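Local coordinates for protein hypothetical bacterial 6-phosphogluconolactonase (Bacteroides fragilis, PDB 3SCY) that probably hydrolyses 6-phosphogluconolactone to 6-phosphogluconate and folds as a seven-bladed beta-propeller, at residues P52-I56 with P102-T107; A75-F80 with L91-T97; A115-S121 with M154-V160. All coordinates share one frame; numbering follows the deposited sequence.

Contact 1: P52-I56 with P102-T107; sequences PSYLI and PCYLTT
Y54 and Y104 lay their rings against each other where the innermost strands of two neighbouring blades of the seven-bladed beta-propeller run side by side, 55-57 in one blade, which Y54 immediately precedes, and 102-107 in the next. The two segments point almost the same way, yet no direct hydrogen bond joins them; side chains fill the gap. The tyrosines extend in the same direction and form an offset stack, centroids 4.3 Å apart and planes inclined by 23°. The overlap is partial: CD2 and CE2 of Y104 slide under the phenol end of Y54, with Y104 CE2 3.5 Å from Y54 CZ. Y104 CB points away from the other segment, but with CG trans to the backbone N (chi1 -159°) the ring still lies alongside Y54. The hydroxyl of Y54 is hydrogen-bonded to K358, and H215 packs against the Y104 ring edge-to-face. At the rim of the Y54 ring, in its plane, L105 CD2 comes within 3.7 Å of Y54 CD2. L105 reaches this spot because CG sits between its own N and carbonyl carbon, chi1 76°; the same leucine meets I56, whose CG1 is 3.8 Å from L105 CG. Near S53, a water joins the two segments, hydrogen-bonded to S53 OG and C103 O; S53 OG is also hydrogen-bonded to E69. Farther along, the two branches of I56 part company: CG2 settles over the L105 carbonyl oxygen, whereas CD1 runs on to meet the methyl CG2 of T107 at 3.7 Å.

Contact 2: A75-F80 with L91-T97; sequences AAVSAF and LLNTQKT
A79, L91 and T97 bury much of the surface here, A79 and L91 within the antiparallel pair 76-80 and 91-96 and T97 just beyond its end. A79 is gripped through its backbone: its N-H gives a nearly straight bond to N93 O (2.9 Å, 175°), while its carbonyl oxygen accepts from L92 N at 2.8 Å and, weakly, from N93 N at 3.4 Å. Two successive residues thus face A79, and the register slips by one before F80 pairs with L91. Past this slip, L91 puts its CD1 methyl over one face of the F80 ring, 4.1 Å from the centroid, a CH-pi contact. With CG trans to the backbone N (chi1 -177°), the side chain leans toward the partner strand, where CD1 also touches A79 O and S78 CB. At the other end, T97 N donates to A75 O from above the carbonyl plane. Its OG1 lies 3.3 Å from A75 CB and is hydrogen-bonded to G99, while its CG2 turns toward V77 CG2 and A76. V77 N and Q95 N complete the ladder by reciprocal bonds to each other's oxygens. The whole is the outer beta hairpin of a four-stranded propeller blade, interrupted by a classic beta bulge.

Contact 3: A115-S121 with M154-V160; sequences ANYSGGS and MPHLHCV
This is a blade-to-blade contact, largely buried, between the turn linking strands 111-116 and 121-126 of one propeller blade and the segment that leads into 157-162, the innermost strand of the next. Y117 has the largest share. Its CG is trans to the backbone N (chi1 -175°), which brings the ring over H156 in an offset stack, centroids 4.4 Å apart and planes at 17°. H156 ND1 and CB lie over the same face of the tyrosine ring, CB making a CH-pi contact 3.8 Å from the centroid. The imidazole is also fixed in rotation: ND1 donates to Y117 O at 2.8 Å, with the oxygen close to the ring plane, although the donor stands above the carbonyl plane. One residue therefore offers H156 both a ring to stack on and an acceptor. The ring edge of Y117 is turned toward the face of H158, with CD1 3.6 Å from H158 CD2 and planes at 75°. R151 is hydrogen-bonded to the Y117 hydroxyl, and H158 NE2 to an unidentified molecule, probably from the crystallisation liquor. Beside the rings, A115 CB rests on the 157-159 backbone, 3.5 Å from C159 N, which is buried without a hydrogen-bonding partner. L157 turns its CB against S121 O and its CD2 against G120. G120, at positive phi, brings its CA to 3.4 Å from P155 O; a water links that oxygen to S118 O. Within the turn, N116 ND2 reaches S121 OG in the amide plane at 3.0 Å, its OD1 bonding T114, beside a G1 beta bulge in which G120 and S121 both face N116. The result is a three-ring aromatic cluster at a seam between adjacent propeller blades.

Overall arrangement
The three contacts follow the chain through three consecutive blades of the propeller. Contact 2 lies within one blade, on its outer strands 76-83 and 88-96, and falls in sequence between the two halves of contact 1, which pairs that blade's innermost strand with the innermost strand of the next. Contact 3 comes later and carries the second blade on to a third. The centres of contacts 1 and 2 are about 11 Å apart, those of 1 and 3 about 12 Å, and those of 2 and 3 about 18 Å. Strand 102-107 links all three: P102 packs on A75, while C103 and Y104 probably hydrogen-bond with A115. Hairpin pairing thus builds the blade, while mainly side chains join neighbouring blades.

Contact 1: P52-I56 with P102-T107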
loop_
_atom_site.group_PDB
_atom_site.type_symbol
_atom_site.label_atom_id
_atom_site.label_comp_id
_atom_site.label_asym_id
_atom_site.label_seq_id
_atom_site.Cartn_x
_atom_site.Cartn_y
_atom_site.Cartn_z
ATOM N N PRO A 52 1.560 10.835 8.476
ATOM C CA PRO A 52 1.484 10.476 7.049
ATOM C C PRO A 52 1.813 8.977 6.875
ATOM O O PRO A 52 2.888 8.600 6.382
ATOM C CB PRO A 52 2.537 11.391 6.427
ATOM C CG PRO A 52 3.597 11.508 7.485
ATOM C CD PRO A 52 2.878 11.435 8.816
ATOM N N SER A 53 0.903 8.109 7.379
ATOM C CA SER A 53 1.198 6.672 7.437
ATOM C C SER A 53 1.143 5.957 6.081
ATOM O O SER A 53 1.598 4.814 5.962
ATOM C CB SER A 53 0.283 5.978 8.424
ATOM O OG SER A 53 -1.036 6.053 7.924
ATOM N N TYR A 54 0.582 6.614 5.086
ATOM C CA TYR A 54 0.553 6.103 3.731
ATOM C C TYR A 54 0.624 7.287 2.809
ATOM O O TYR A 54 0.016 8.330 3.072
ATOM C CB TYR A 54 -0.703 5.223 3.439
ATOM C CG TYR A 54 -0.392 4.132 2.441
ATOM C CD1 TYR A 54 0.169 2.925 2.858
ATOM C CD2 TYR A 54 -0.530 4.351 1.069
ATOM C CE1 TYR A 54 0.601 1.970 1.939
ATOM C CE2 TYR A 54 -0.120 3.385 0.140
ATOM C CZ TYR A 54 0.444 2.200 0.587
ATOM O OH TYR A 54 0.883 1.222 -0.288
ATOM N N LEU A 55 1.355 7.128 1.735
ATOM C CA LEU A 55 1.500 8.183 0.750
ATOM C C LEU A 55 1.751 7.576 -0.615
ATOM O O LEU A 55 2.164 6.420 -0.745
ATOM C CB LEU A 55 2.645 9.161 1.136
ATOM C CG LEU A 55 4.012 8.560 1.502
ATOM C CD1 LEU A 55 4.797 8.174 0.276
ATOM C CD2 LEU A 55 4.853 9.579 2.241
ATOM N N ILE A 56 1.519 8.395 -1.628
ATOM C CA ILE A 56 1.742 7.994 -3.008
ATOM C C ILE A 56 2.236 9.133 -3.818
ATOM O O ILE A 56 1.777 10.257 -3.656
ATOM C CB ILE A 56 0.418 7.418 -3.656
ATOM C CG1 ILE A 56 -0.762 8.408 -3.627
ATOM C CG2 ILE A 56 0.067 6.010 -3.128
ATOM C CD1 ILE A 56 -1.846 8.023 -4.653
ATOM N N PRO A 102 -7.770 7.406 7.806
ATOM C CA PRO A 102 -7.407 7.094 6.407
ATOM C C PRO A 102 -6.051 6.415 6.441
ATOM O O PRO A 102 -5.144 6.909 7.107
ATOM C CB PRO A 102 -7.427 8.462 5.717
ATOM C CG PRO A 102 -7.138 9.450 6.857
ATOM C CD PRO A 102 -7.864 8.867 8.035
ATOM N N CYS A 103 -5.927 5.218 5.807
ATOM C CA CYS A 103 -4.704 4.431 5.983
ATOM C C CYS A 103 -4.121 3.930 4.674
ATOM O O CYS A 103 -3.116 3.204 4.681
ATOM C CB CYS A 103 -5.000 3.257 6.910
ATOM S SG CYS A 103 -6.192 2.077 6.213
ATOM N N TYR A 104 -4.735 4.291 3.561
ATOM C CA TYR A 104 -4.313 3.896 2.224
ATOM C C TYR A 104 -4.878 4.881 1.246
ATOM O O TYR A 104 -5.978 5.399 1.489
ATOM C CB TYR A 104 -4.819 2.482 1.862
ATOM C CG TYR A 104 -4.025 1.815 0.748
ATOM C CD1 TYR A 104 -4.345 2.028 -0.597
ATOM C CD2 TYR A 104 -3.040 0.888 1.038
ATOM C CE1 TYR A 104 -3.643 1.391 -1.625
ATOM C CE2 TYR A 104 -2.352 0.216 0.024
ATOM C CZ TYR A 104 -2.641 0.487 -1.304
ATOM O OH TYR A 104 -1.990 -0.216 -2.289
ATOM N N LEU A 105 -4.209 5.105 0.127
ATOM C CA LEU A 105 -4.818 5.960 -0.890
ATOM C C LEU A 105 -4.342 5.550 -2.281
ATOM O O LEU A 105 -3.297 4.881 -2.434
ATOM C CB LEU A 105 -4.646 7.480 -0.588
ATOM C CG LEU A 105 -3.304 8.167 -0.836
ATOM C CD1 LEU A 105 -3.388 9.632 -0.414
ATOM C CD2 LEU A 105 -2.140 7.526 -0.062
ATOM N N THR A 106 -5.160 5.855 -3.306
ATOM C CA THR A 106 -4.788 5.555 -4.681
ATOM C C THR A 106 -5.235 6.715 -5.564
ATOM O O THR A 106 -5.942 7.602 -5.090
ATOM C CB THR A 106 -5.329 4.198 -5.166
ATOM O OG1 THR A 106 -4.578 3.852 -6.338
ATOM C CG2 THR A 106 -6.833 4.228 -5.470
ATOM N N THR A 107 -4.766 6.752 -6.811
ATOM C CA THR A 107 -5.127 7.821 -7.727
ATOM C C THR A 107 -5.254 7.286 -9.132
ATOM O O THR A 107 -4.598 6.288 -9.498
ATOM C CB THR A 107 -4.047 8.947 -7.698
ATOM O OG1 THR A 107 -4.506 10.075 -8.475
ATOM C CG2 THR A 107 -2.666 8.498 -8.259
HETATM O O HOH W 1 -1.288 3.439 6.756
#

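Contact 2: A75-F80 with L91-T97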
loop_
_atom_site.group_PDB
_atom_site.type_symbol
_atom_site.label_atom_id
_atom_site.label_comp_id
_atom_site.label_asym_id
_atom_site.label_seq_id
_atom_site.Cartn_x
_atom_site.Cartn_y
_atom_site.Cartn_z
ATOM N N ALA A 75 -8.700 13.793 10.554
ATOM C CA ALA A 75 -8.503 12.832 9.445
ATOM C C ALA A 75 -8.547 13.562 8.106
ATOM O O ALA A 75 -9.510 14.273 7.809
ATOM C CB ALA A 75 -9.557 11.739 9.495
ATOM N N ALA A 76 -7.476 13.423 7.302
ATOM C CA ALA A 76 -7.366 14.212 6.100
ATOM C C ALA A 76 -6.400 13.611 5.089
ATOM O O ALA A 76 -5.812 12.551 5.330
ATOM C CB ALA A 76 -6.870 15.618 6.481
ATOM N N VAL A 77 -6.271 14.302 3.944
ATOM C CA VAL A 77 -5.280 14.016 2.908
ATOM C C VAL A 77 -4.535 15.297 2.631
ATOM O O VAL A 77 -5.165 16.357 2.543
ATOM C CB VAL A 77 -5.879 13.412 1.622
ATOM C CG1 VAL A 77 -4.808 13.232 0.538
ATOM C CG2 VAL A 77 -6.534 12.079 1.941
ATOM N N SER A 78 -3.206 15.211 2.500
ATOM C CA SER A 78 -2.368 16.358 2.178
ATOM C C SER A 78 -1.820 16.183 0.779
ATOM O O SER A 78 -1.434 15.065 0.427
ATOM C CB SER A 78 -1.214 16.458 3.174
ATOM O OG SER A 78 -1.690 16.633 4.498
ATOM N N ALA A 79 -1.765 17.267 0.009
ATOM C CA ALA A 79 -1.222 17.283 -1.341
ATOM C C ALA A 79 0.021 18.128 -1.362
ATOM O O ALA A 79 0.007 19.251 -0.840
ATOM C CB ALA A 79 -2.253 17.856 -2.305
ATOM N N PHE A 80 1.081 17.629 -1.993
ATOM C CA PHE A 80 2.364 18.315 -2.066
ATOM C C PHE A 80 2.902 18.394 -3.470
ATOM O O PHE A 80 2.740 17.435 -4.233
ATOM C CB PHE A 80 3.429 17.531 -1.262
ATOM C CG PHE A 80 3.120 17.251 0.183
ATOM C CD1 PHE A 80 2.351 16.150 0.544
ATOM C CD2 PHE A 80 3.629 18.072 1.191
ATOM C CE1 PHE A 80 2.073 15.877 1.873
ATOM C CE2 PHE A 80 3.332 17.812 2.526
ATOM C CZ PHE A 80 2.544 16.727 2.853
ATOM N N LEU A 91 3.941 21.597 0.588
ATOM C CA LEU A 91 2.511 21.457 0.801
ATOM C C LEU A 91 1.732 22.438 -0.061
ATOM O O LEU A 91 2.063 23.626 -0.145
ATOM C CB LEU A 91 2.166 21.653 2.288
ATOM C CG LEU A 91 0.702 21.457 2.700
ATOM C CD1 LEU A 91 0.261 19.988 2.586
ATOM C CD2 LEU A 91 0.456 22.002 4.095
ATOM N N LEU A 92 0.684 21.916 -0.710
ATOM C CA LEU A 92 -0.222 22.721 -1.513
ATOM C C LEU A 92 -1.475 22.983 -0.715
ATOM O O LEU A 92 -1.895 24.134 -0.581
ATOM C CB LEU A 92 -0.560 22.032 -2.843
ATOM C CG LEU A 92 0.625 21.682 -3.767
ATOM C CD1 LEU A 92 0.107 21.019 -5.039
ATOM C CD2 LEU A 92 1.448 22.903 -4.133
ATOM N N ASN A 93 -2.093 21.898 -0.197
ATOM C CA ASN A 93 -3.282 22.014 0.636
ATOM C C ASN A 93 -3.618 20.689 1.287
ATOM O O ASN A 93 -2.947 19.684 1.048
ATOM C CB ASN A 93 -4.493 22.574 -0.140
ATOM C CG ASN A 93 -5.172 21.624 -1.099
ATOM O OD1 ASN A 93 -4.580 20.647 -1.571
ATOM N ND2 ASN A 93 -6.454 21.865 -1.343
ATOM N N THR A 94 -4.659 20.713 2.134
ATOM C CA THR A 94 -5.159 19.562 2.876
ATOM C C THR A 94 -6.680 19.564 2.767
ATOM O O THR A 94 -7.287 20.642 2.674
ATOM C CB THR A 94 -4.679 19.653 4.350
ATOM O OG1 THR A 94 -3.283 19.949 4.396
ATOM C CG2 THR A 94 -4.965 18.394 5.159
ATOM N N GLN A 95 -7.293 18.375 2.775
ATOM C CA GLN A 95 -8.751 18.265 2.753
ATOM C C GLN A 95 -9.162 17.153 3.698
ATOM O O GLN A 95 -8.491 16.128 3.749
ATOM C CB GLN A 95 -9.318 18.026 1.337
ATOM C CG GLN A 95 -9.030 19.117 0.301
ATOM C CD GLN A 95 -9.872 20.366 0.453
ATOM O OE1 GLN A 95 -10.636 20.537 1.418
ATOM N NE2 GLN A 95 -9.746 21.274 -0.504
ATOM N N LYS A 96 -10.281 17.316 4.387
ATOM C CA LYS A 96 -10.770 16.334 5.360
ATOM C C LYS A 96 -11.410 15.132 4.664
ATOM O O LYS A 96 -12.095 15.282 3.654
ATOM C CB LYS A 96 -11.775 17.016 6.317
ATOM C CG LYS A 96 -11.180 18.195 7.088
ATOM C CD LYS A 96 -10.063 17.806 8.089
ATOM C CE LYS A 96 -9.717 18.925 9.055
ATOM N NZ LYS A 96 -8.968 20.034 8.399
ATOM N N THR A 97 -11.169 13.930 5.205
ATOM C CA THR A 97 -11.741 12.721 4.620
ATOM C C THR A 97 -13.167 12.496 5.070
ATOM O O THR A 97 -13.873 11.738 4.417
ATOM C CB THR A 97 -10.923 11.497 5.026
ATOM O OG1 THR A 97 -10.823 11.444 6.447
ATOM C CG2 THR A 97 -9.566 11.500 4.419
#

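Contact 3: A115-S121 with M154-V160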
loop_
_atom_site.group_PDB
_atom_site.type_symbol
_atom_site.label_atom_id
_atom_site.label_comp_id
_atom_site.label_asym_id
_atom_site.label_seq_id
_atom_site.Cartn_x
_atom_site.Cartn_y
_atom_site.Cartn_z
ATOM N N ALA A 115 -8.861 4.843 1.838
ATOM C CA ALA A 115 -9.468 3.779 2.625
ATOM C C ALA A 115 -9.479 4.262 4.064
ATOM O O ALA A 115 -8.405 4.450 4.660
ATOM C CB ALA A 115 -8.680 2.487 2.487
ATOM N N ASN A 116 -10.677 4.470 4.643
ATOM C CA ASN A 116 -10.773 5.000 6.001
ATOM C C ASN A 116 -11.030 3.844 6.940
ATOM O O ASN A 116 -12.119 3.266 6.953
ATOM C CB ASN A 116 -11.852 6.089 6.104
ATOM C CG ASN A 116 -11.718 7.130 5.024
ATOM O OD1 ASN A 116 -10.606 7.516 4.628
ATOM N ND2 ASN A 116 -12.846 7.550 4.487
ATOM N N TYR A 117 -9.984 3.484 7.698
ATOM C CA TYR A 117 -10.012 2.307 8.562
ATOM C C TYR A 117 -11.074 2.388 9.642
ATOM O O TYR A 117 -11.839 1.440 9.842
ATOM C CB TYR A 117 -8.630 2.080 9.203
ATOM C CG TYR A 117 -8.559 0.813 10.020
ATOM C CD1 TYR A 117 -8.259 -0.408 9.421
ATOM C CD2 TYR A 117 -8.878 0.818 11.377
ATOM C CE1 TYR A 117 -8.212 -1.582 10.163
ATOM C CE2 TYR A 117 -8.841 -0.356 12.129
ATOM C CZ TYR A 117 -8.504 -1.551 11.512
ATOM O OH TYR A 117 -8.454 -2.718 12.237
ATOM N N SER A 118 -11.090 3.483 10.380
ATOM C CA SER A 118 -12.018 3.588 11.503
ATOM C C SER A 118 -13.369 4.160 11.087
ATOM O O SER A 118 -14.379 3.888 11.740
ATOM C CB SER A 118 -11.394 4.394 12.630
ATOM O OG SER A 118 -10.256 3.692 13.116
ATOM N N GLY A 119 -13.392 4.887 9.977
ATOM C CA GLY A 119 -14.629 5.403 9.417
ATOM C C GLY A 119 -15.411 4.311 8.706
ATOM O O GLY A 119 -16.598 4.484 8.465
ATOM N N GLY A 120 -14.727 3.210 8.320
ATOM C CA GLY A 120 -15.335 2.103 7.574
ATOM C C GLY A 120 -15.981 2.652 6.318
ATOM O O GLY A 120 -17.166 2.448 6.060
ATOM N N SER A 121 -15.206 3.442 5.576
ATOM C CA SER A 121 -15.672 4.154 4.409
ATOM C C SER A 121 -14.501 4.414 3.484
ATOM O O SER A 121 -13.336 4.155 3.837
ATOM C CB SER A 121 -16.300 5.487 4.833
ATOM O OG SER A 121 -15.347 6.290 5.517
HETATM N N MSE A 154 -17.177 -3.826 12.966
HETATM C CA MSE A 154 -17.664 -2.874 11.966
HETATM C C MSE A 154 -16.798 -2.943 10.723
HETATM O O MSE A 154 -15.700 -3.499 10.798
HETATM C CB MSE A 154 -17.608 -1.432 12.538
HETATM C CG MSE A 154 -16.243 -1.074 13.120
HETATM SE SE MSE A 154 -15.999 0.756 13.712
HETATM C CE MSE A 154 -17.722 1.090 14.600
ATOM N N PRO A 155 -17.188 -2.300 9.602
ATOM C CA PRO A 155 -16.278 -2.276 8.444
ATOM C C PRO A 155 -14.988 -1.512 8.781
ATOM O O PRO A 155 -14.997 -0.577 9.594
ATOM C CB PRO A 155 -17.093 -1.555 7.360
ATOM C CG PRO A 155 -18.515 -1.684 7.810
ATOM C CD PRO A 155 -18.445 -1.583 9.299
ATOM N N HIS A 156 -13.875 -1.961 8.220
ATOM C CA HIS A 156 -12.572 -1.323 8.375
ATOM C C HIS A 156 -11.944 -1.344 7.013
ATOM O O HIS A 156 -11.535 -2.400 6.546
ATOM C CB HIS A 156 -11.719 -2.055 9.426
ATOM C CG HIS A 156 -12.216 -1.941 10.842
ATOM N ND1 HIS A 156 -12.274 -0.722 11.493
ATOM C CD2 HIS A 156 -12.604 -2.914 11.708
ATOM C CE1 HIS A 156 -12.734 -0.982 12.715
ATOM N NE2 HIS A 156 -12.952 -2.283 12.889
ATOM N N LEU A 157 -11.925 -0.205 6.341
ATOM C CA LEU A 157 -11.430 -0.148 4.974
ATOM C C LEU A 157 -9.926 0.056 4.981
ATOM O O LEU A 157 -9.429 0.980 5.613
ATOM C CB LEU A 157 -12.198 0.941 4.206
ATOM C CG LEU A 157 -13.522 0.484 3.548
ATOM C CD1 LEU A 157 -13.236 -0.287 2.272
ATOM C CD2 LEU A 157 -14.417 -0.345 4.508
ATOM N N HIS A 158 -9.186 -0.852 4.321
ATOM C CA HIS A 158 -7.735 -0.867 4.441
ATOM C C HIS A 158 -6.962 -0.751 3.156
ATOM O O HIS A 158 -5.732 -0.609 3.215
ATOM C CB HIS A 158 -7.287 -2.169 5.141
ATOM C CG HIS A 158 -6.193 -1.953 6.139
ATOM N ND1 HIS A 158 -5.062 -1.213 5.833
ATOM C CD2 HIS A 158 -6.093 -2.400 7.411
ATOM C CE1 HIS A 158 -4.343 -1.186 6.948
ATOM N NE2 HIS A 158 -4.908 -1.919 7.906
ATOM N N CYS A 159 -7.646 -0.808 2.003
ATOM C CA CYS A 159 -6.979 -0.742 0.727
ATOM C C CYS A 159 -7.963 -0.328 -0.324
ATOM O O CYS A 159 -9.140 -0.679 -0.224
ATOM C CB CYS A 159 -6.360 -2.099 0.391
ATOM S SG CYS A 159 -5.200 -2.074 -1.006
ATOM N N VAL A 160 -7.518 0.471 -1.289
ATOM C CA VAL A 160 -8.291 0.855 -2.450
ATOM C C VAL A 160 -7.375 0.712 -3.659
ATOM O O VAL A 160 -6.270 1.268 -3.672
ATOM C CB VAL A 160 -8.939 2.268 -2.369
ATOM C CG1 VAL A 160 -10.180 2.243 -1.485
ATOM C CG2 VAL A 160 -7.944 3.327 -1.889
HETATM O O HOH W 2 -16.310 1.601 10.870
#